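Local coordinates for protein sugar kinase, pfkB family (Thermotoga maritima, PDB 2AJR) that binds magnesium and probably uses ATP to phosphorylate a sugar phosphate, as a possible 1-phosphofructokinase of the pfkB carbohydrate kinase family, at residues Arg139-Leu144 with Val169-Glu174; Val177-Glu182 with Phe197-Lys202. One frame throughout, in Å; residues are numbered along the deposited sequence.

Contact 1: residues Arg139-Leu144 with Val169-Glu174; sequences RYKMTL and VRLARE
Leu171 sets its side chain between Tyr140 and Lys141 of the neighbouring helix: CB and CD1 turn to the tyrosine, CD2 to the lysine chain. Its CB lies at the edge of the Tyr140 ring, close to the ring plane and 3.9 Å from CE2, while Leu171 CD1 sits near Tyr140 CD2. Leu171 CD2 is covered from the solvent side by the aliphatic part of Lys141, whose extended chain brings CE to 3.7 Å from that methyl. Leu144 fills the next turn: its CD1 rests against the backbone of Ala172, 3.7 Å from Ala172 N. Within its own helix Leu144 also presses on the tyrosine, with CG 4.1 Å above one face of the Tyr140 ring and off-centre over it.

The ring gets there because CG of Tyr140 stands opposite the backbone N (chi1 178°), which carries it across to the second helix. There its OH passes the methyl of Ala172, 3.4 Å from OH to CB, and hydrogen-bonds to the carbonyl oxygen of Leu168, one residue before the segment. A phenylalanine in its place would probably keep the ring packing but lose that bond, leaving the Leu168 carbonyl without its tyrosine mate.

Within 139-144 and 169-174 the helix axes run in the same general direction, 10.2 Å apart at closest approach and crossing at -24°. Both helices lie on the central sheet of this ribokinase-like fold: Tyr140 and Leu144 reach Leu15 of strand 14-18, and Ala172 meets Val150 of strand 149-153. Apolar packing thus makes the seam itself, with a buried hydroxyl tying one helix to a main-chain carbonyl of the other and a lysine chain on the exposed side.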
loop_
_atom_site.group_PDB
_atom_site.type_symbol
_atom_site.label_atom_id
_atom_site.label_comp_id
_atom_site.label_asym_id
_atom_site.label_seq_id
_atom_site.Cartn_x
_atom_site.Cartn_y
_atom_site.Cartn_z
ATOM N N ARG A 139 -23.830 -15.205 -14.526
ATOM C CA ARG A 139 -24.508 -14.276 -13.608
ATOM C C ARG A 139 -24.863 -12.966 -14.278
ATOM O O ARG A 139 -25.881 -12.346 -13.954
ATOM C CB ARG A 139 -23.614 -13.920 -12.436
ATOM C CG ARG A 139 -23.446 -14.979 -11.427
ATOM C CD ARG A 139 -22.915 -14.357 -10.149
ATOM N NE ARG A 139 -22.758 -15.363 -9.112
ATOM C CZ ARG A 139 -21.983 -15.238 -8.047
ATOM N NH1 ARG A 139 -21.277 -14.135 -7.837
ATOM N NH2 ARG A 139 -21.910 -16.232 -7.184
ATOM N N TYR A 140 -23.978 -12.512 -15.159
ATOM C CA TYR A 140 -24.205 -11.282 -15.914
ATOM C C TYR A 140 -25.515 -11.387 -16.710
ATOM O O TYR A 140 -26.359 -10.496 -16.630
ATOM C CB TYR A 140 -23.014 -10.991 -16.840
ATOM C CG TYR A 140 -23.171 -9.754 -17.700
ATOM C CD1 TYR A 140 -23.017 -8.482 -17.169
ATOM C CD2 TYR A 140 -23.479 -9.863 -19.054
ATOM C CE1 TYR A 140 -23.167 -7.340 -17.966
ATOM C CE2 TYR A 140 -23.629 -8.734 -19.854
ATOM C CZ TYR A 140 -23.467 -7.476 -19.311
ATOM O OH TYR A 140 -23.620 -6.372 -20.129
ATOM N N LYS A 141 -25.680 -12.485 -17.448
ATOM C CA LYS A 141 -26.905 -12.720 -18.232
ATOM C C LYS A 141 -28.135 -12.651 -17.353
ATOM O O LYS A 141 -29.124 -12.045 -17.718
ATOM C CB LYS A 141 -26.864 -14.081 -18.949
ATOM C CG LYS A 141 -25.867 -14.130 -20.091
ATOM C CD LYS A 141 -25.556 -15.553 -20.547
ATOM C CE LYS A 141 -24.397 -15.581 -21.561
ATOM N NZ LYS A 141 -23.697 -16.903 -21.593
HETATM N N MSE A 142 -28.064 -13.260 -16.180
HETATM C CA MSE A 142 -29.221 -13.311 -15.319
HETATM C C MSE A 142 -29.609 -11.923 -14.846
HETATM O O MSE A 142 -30.774 -11.562 -14.877
HETATM C CB MSE A 142 -28.981 -14.269 -14.162
HETATM C CG MSE A 142 -28.968 -15.714 -14.643
HETATM SE SE MSE A 142 -28.424 -17.073 -13.319
HETATM C CE MSE A 142 -28.884 -18.693 -14.398
ATOM N N THR A 143 -28.632 -11.120 -14.467
ATOM C CA THR A 143 -28.915 -9.799 -13.947
ATOM C C THR A 143 -29.518 -8.835 -14.995
ATOM O O THR A 143 -30.233 -7.895 -14.641
ATOM C CB THR A 143 -27.639 -9.213 -13.359
ATOM O OG1 THR A 143 -27.001 -10.208 -12.544
ATOM C CG2 THR A 143 -27.944 -7.981 -12.527
ATOM N N LEU A 144 -29.238 -9.076 -16.275
ATOM C CA LEU A 144 -29.658 -8.159 -17.350
ATOM C C LEU A 144 -31.191 -7.995 -17.468
ATOM O O LEU A 144 -31.691 -6.898 -17.752
ATOM C CB LEU A 144 -29.063 -8.591 -18.701
ATOM C CG LEU A 144 -27.571 -8.314 -18.943
ATOM C CD1 LEU A 144 -27.135 -8.854 -20.285
ATOM C CD2 LEU A 144 -27.234 -6.837 -18.850
ATOM N N VAL A 169 -21.223 -6.131 -23.917
ATOM C CA VAL A 169 -22.032 -5.131 -24.613
ATOM C C VAL A 169 -23.077 -5.836 -25.467
ATOM O O VAL A 169 -24.235 -5.415 -25.544
ATOM C CB VAL A 169 -21.156 -4.229 -25.515
ATOM C CG1 VAL A 169 -22.013 -3.400 -26.468
ATOM C CG2 VAL A 169 -20.244 -3.334 -24.664
ATOM N N ARG A 170 -22.651 -6.924 -26.095
ATOM C CA ARG A 170 -23.487 -7.642 -27.033
ATOM C C ARG A 170 -24.683 -8.254 -26.314
ATOM O O ARG A 170 -25.827 -8.079 -26.723
ATOM C CB ARG A 170 -22.664 -8.724 -27.739
ATOM C CG ARG A 170 -23.240 -9.166 -29.083
ATOM C CD ARG A 170 -22.782 -10.573 -29.423
ATOM N NE ARG A 170 -23.374 -11.533 -28.492
ATOM C CZ ARG A 170 -22.989 -12.796 -28.345
ATOM N NH1 ARG A 170 -21.992 -13.295 -29.069
ATOM N NH2 ARG A 170 -23.607 -13.570 -27.462
ATOM N N LEU A 171 -24.403 -8.973 -25.237
ATOM C CA LEU A 171 -25.449 -9.565 -24.425
ATOM C C LEU A 171 -26.437 -8.501 -23.939
ATOM O O LEU A 171 -27.652 -8.695 -24.035
ATOM C CB LEU A 171 -24.827 -10.293 -23.238
ATOM C CG LEU A 171 -24.041 -11.559 -23.588
ATOM C CD1 LEU A 171 -23.026 -11.900 -22.492
ATOM C CD2 LEU A 171 -25.003 -12.705 -23.814
ATOM N N ALA A 172 -25.913 -7.383 -23.434
ATOM C CA ALA A 172 -26.739 -6.277 -22.939
ATOM C C ALA A 172 -27.647 -5.762 -24.044
ATOM O O ALA A 172 -28.873 -5.612 -23.881
ATOM C CB ALA A 172 -25.863 -5.145 -22.430
ATOM N N ARG A 173 -27.018 -5.530 -25.184
ATOM C CA ARG A 173 -27.645 -4.840 -26.294
ATOM C C ARG A 173 -28.706 -5.705 -26.993
ATOM O O ARG A 173 -29.792 -5.228 -27.306
ATOM C CB ARG A 173 -26.539 -4.377 -27.255
ATOM C CG ARG A 173 -26.653 -2.972 -27.759
ATOM C CD ARG A 173 -26.805 -1.895 -26.704
ATOM N NE ARG A 173 -27.737 -0.916 -27.263
ATOM C CZ ARG A 173 -29.052 -0.862 -27.028
ATOM N NH1 ARG A 173 -29.639 -1.684 -26.168
ATOM N NH2 ARG A 173 -29.791 0.060 -27.634
ATOM N N GLU A 174 -28.416 -6.984 -27.204
ATOM C CA GLU A 174 -29.414 -7.907 -27.733
ATOM C C GLU A 174 -30.690 -7.928 -26.888
ATOM O O GLU A 174 -31.755 -8.226 -27.393
ATOM C CB GLU A 174 -28.833 -9.326 -27.833
ATOM C CG GLU A 174 -27.936 -9.526 -29.065
ATOM C CD GLU A 174 -27.064 -10.786 -29.020
ATOM O OE1 GLU A 174 -27.001 -11.475 -27.972
ATOM O OE2 GLU A 174 -26.421 -11.069 -30.056
#

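Contact 2: residues Val177-Glu182 with Phe197-Lys202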
loop_
_atom_site.group_PDB
_atom_site.type_symbol
_atom_site.label_atom_id
_atom_site.label_comp_id
_atom_site.label_asym_id
_atom_site.label_seq_id
_atom_site.Cartn_x
_atom_site.Cartn_y
_atom_site.Cartn_z
ATOM N N VAL A 177 -30.995 -3.622 -23.303
ATOM C CA VAL A 177 -30.473 -2.876 -22.173
ATOM C C VAL A 177 -29.536 -1.768 -22.672
ATOM O O VAL A 177 -28.649 -1.986 -23.504
ATOM C CB VAL A 177 -29.768 -3.780 -21.177
ATOM C CG1 VAL A 177 -29.201 -2.962 -20.037
ATOM C CG2 VAL A 177 -30.748 -4.826 -20.651
ATOM N N PHE A 178 -29.760 -0.568 -22.159
ATOM C CA PHE A 178 -29.004 0.606 -22.557
ATOM C C PHE A 178 -27.606 0.496 -21.944
ATOM O O PHE A 178 -27.471 0.119 -20.774
ATOM C CB PHE A 178 -29.735 1.844 -22.044
ATOM C CG PHE A 178 -29.266 3.120 -22.640
ATOM C CD1 PHE A 178 -28.251 3.843 -22.041
ATOM C CD2 PHE A 178 -29.870 3.626 -23.769
ATOM C CE1 PHE A 178 -27.830 5.035 -22.577
ATOM C CE2 PHE A 178 -29.455 4.817 -24.311
ATOM C CZ PHE A 178 -28.430 5.522 -23.720
ATOM N N VAL A 179 -26.576 0.800 -22.727
ATOM C CA VAL A 179 -25.195 0.532 -22.315
ATOM C C VAL A 179 -24.330 1.780 -22.282
ATOM O O VAL A 179 -24.250 2.487 -23.274
ATOM C CB VAL A 179 -24.498 -0.456 -23.292
ATOM C CG1 VAL A 179 -22.980 -0.430 -23.076
ATOM C CG2 VAL A 179 -25.069 -1.868 -23.157
ATOM N N PHE A 180 -23.676 2.014 -21.142
ATOM C CA PHE A 180 -22.608 3.031 -20.988
ATOM C C PHE A 180 -21.261 2.317 -20.883
ATOM O O PHE A 180 -21.144 1.372 -20.094
ATOM C CB PHE A 180 -22.768 3.806 -19.676
ATOM C CG PHE A 180 -24.024 4.611 -19.572
ATOM C CD1 PHE A 180 -25.238 3.997 -19.279
ATOM C CD2 PHE A 180 -23.991 5.996 -19.712
ATOM C CE1 PHE A 180 -26.409 4.750 -19.154
ATOM C CE2 PHE A 180 -25.157 6.755 -19.580
ATOM C CZ PHE A 180 -26.369 6.127 -19.303
ATOM N N VAL A 181 -20.244 2.762 -21.625
ATOM C CA VAL A 181 -18.895 2.216 -21.446
ATOM C C VAL A 181 -17.854 3.306 -21.237
ATOM O O VAL A 181 -17.850 4.298 -21.954
ATOM C CB VAL A 181 -18.463 1.353 -22.645
ATOM C CG1 VAL A 181 -16.999 0.985 -22.514
ATOM C CG2 VAL A 181 -19.320 0.103 -22.748
ATOM N N GLU A 182 -16.979 3.113 -20.250
ATOM C CA GLU A 182 -15.754 3.925 -20.099
ATOM C C GLU A 182 -14.537 2.996 -20.021
ATOM O O GLU A 182 -14.303 2.382 -18.993
ATOM C CB GLU A 182 -15.813 4.860 -18.861
ATOM C CG GLU A 182 -14.542 5.761 -18.698
ATOM C CD GLU A 182 -14.516 6.638 -17.423
ATOM O OE1 GLU A 182 -15.113 6.261 -16.383
ATOM O OE2 GLU A 182 -13.880 7.716 -17.474
ATOM N N PHE A 197 -22.966 -2.294 -30.114
ATOM C CA PHE A 197 -22.198 -1.130 -29.727
ATOM C C PHE A 197 -22.785 -0.443 -28.489
ATOM O O PHE A 197 -23.994 -0.516 -28.242
ATOM C CB PHE A 197 -22.151 -0.149 -30.904
ATOM C CG PHE A 197 -21.479 -0.707 -32.128
ATOM C CD1 PHE A 197 -20.096 -0.739 -32.216
ATOM C CD2 PHE A 197 -22.233 -1.221 -33.176
ATOM C CE1 PHE A 197 -19.462 -1.270 -33.332
ATOM C CE2 PHE A 197 -21.617 -1.761 -34.303
ATOM C CZ PHE A 197 -20.221 -1.784 -34.380
ATOM N N PRO A 198 -21.929 0.225 -27.695
ATOM C CA PRO A 198 -22.415 1.006 -26.569
ATOM C C PRO A 198 -23.315 2.155 -26.994
ATOM O O PRO A 198 -23.093 2.743 -28.031
ATOM C CB PRO A 198 -21.129 1.554 -25.958
ATOM C CG PRO A 198 -20.082 0.635 -26.406
ATOM C CD PRO A 198 -20.460 0.252 -27.763
ATOM N N ASN A 199 -24.319 2.464 -26.186
ATOM C CA ASN A 199 -25.153 3.633 -26.415
ATOM C C ASN A 199 -24.403 4.938 -26.115
ATOM O O ASN A 199 -24.524 5.918 -26.868
ATOM C CB ASN A 199 -26.402 3.538 -25.561
ATOM C CG ASN A 199 -27.239 2.353 -25.928
ATOM O OD1 ASN A 199 -27.090 1.262 -25.360
ATOM N ND2 ASN A 199 -28.089 2.535 -26.928
ATOM N N VAL A 200 -23.651 4.925 -25.011
ATOM C CA VAL A 200 -22.840 6.047 -24.547
ATOM C C VAL A 200 -21.411 5.562 -24.307
ATOM O O VAL A 200 -21.190 4.646 -23.527
ATOM C CB VAL A 200 -23.357 6.610 -23.205
ATOM C CG1 VAL A 200 -22.477 7.777 -22.756
ATOM C CG2 VAL A 200 -24.815 7.025 -23.313
ATOM N N VAL A 201 -20.451 6.163 -24.991
ATOM C CA VAL A 201 -19.047 5.797 -24.829
ATOM C C VAL A 201 -18.268 7.007 -24.315
ATOM O O VAL A 201 -18.474 8.140 -24.763
ATOM C CB VAL A 201 -18.421 5.242 -26.147
ATOM C CG1 VAL A 201 -18.429 6.302 -27.296
ATOM C CG2 VAL A 201 -17.020 4.735 -25.889
ATOM N N LYS A 202 -17.407 6.769 -23.338
ATOM C CA LYS A 202 -16.512 7.802 -22.825
ATOM C C LYS A 202 -15.132 7.170 -22.703
ATOM O O LYS A 202 -14.830 6.517 -21.724
ATOM C CB LYS A 202 -17.018 8.354 -21.484
ATOM C CG LYS A 202 -16.049 9.282 -20.805
ATOM C CD LYS A 202 -16.734 10.350 -19.999
ATOM C CE LYS A 202 -15.743 11.011 -19.034
ATOM N NZ LYS A 202 -14.675 11.712 -19.768
#
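Val179 is held to the second segment through both its backbone polar groups. Its N gives a hydrogen bond to the side-chain OD1 of Asn199, 2.7 Å long, the donor nitrogen lying 29° off the plane of the amide carbonyl. Its O accepts from Val200 N at 3.1 Å and, weakly, from Asn199 N. Farther along, the parallel ladder continues with Val181 N to Val200 O and Lys202 N to Val181 O, at 2.8 and 2.9 Å, both nearly straight. Just before strand 200-201 begins, the Asn199 side-chain oxygen thus takes the place a main-chain carbonyl would have, meeting the Val179 N-H ahead of the regular parallel bonds. Gln235 accepts from its ND2 and so helps to fix the amide's rotation.

That amide also lies almost flat on the Phe178 ring, the two planes 14° apart. Asn199 CB sits over the ring face, 3.5 Å from the centroid, in a CH-pi contact. Val200 then packs alongside Phe180, its CB 3.6 Å from CD2, and both side chains point the same way, toward the side where helix 271-286 covers Phe180. On the other side of the sheet Pro198 bridges Val179 and Val181, its CG 3.8 Å from Val181 CG2, against helix 185-193.

At the C-terminal end Glu182 and Lys202 run side by side without their charges touching; Glu182 instead makes a salt bridge with Lys53, and Lys202 a cation-pi contact with Tyr275. These are the neighbouring parallel strands of a beta-alpha-beta unit in a Rossmann-like sheet, connected through helix 185-193: main-chain bonds and one asparagine side-chain bond fix the register, apolar side chains fill both faces, and charged groups gather at the C-terminal ends.

How the contacts relate
Contact 2 belongs to the central sheet, while contact 1 joins two helices in the layer that lies against it; both are largely buried, though contact 1 has an exposed lysine, Lys141, on one side. They differ in chemistry accordingly: main-chain hydrogen bonds, together with one from an asparagine side chain, hold 177-182 to 197-202, whereas 139-144 and 169-174 meet mainly by apolar side-chain packing. The chain passes directly from one to the other, since helix 164-174 leads into strand 178-182, and Ala172 O probably accepts a hydrogen bond from Val177 N across that turn. The Ala172 methyl also packs on Val179, its CB 3.4 Å from CG2, so one small residue serves the helix pair and the helix-sheet interface.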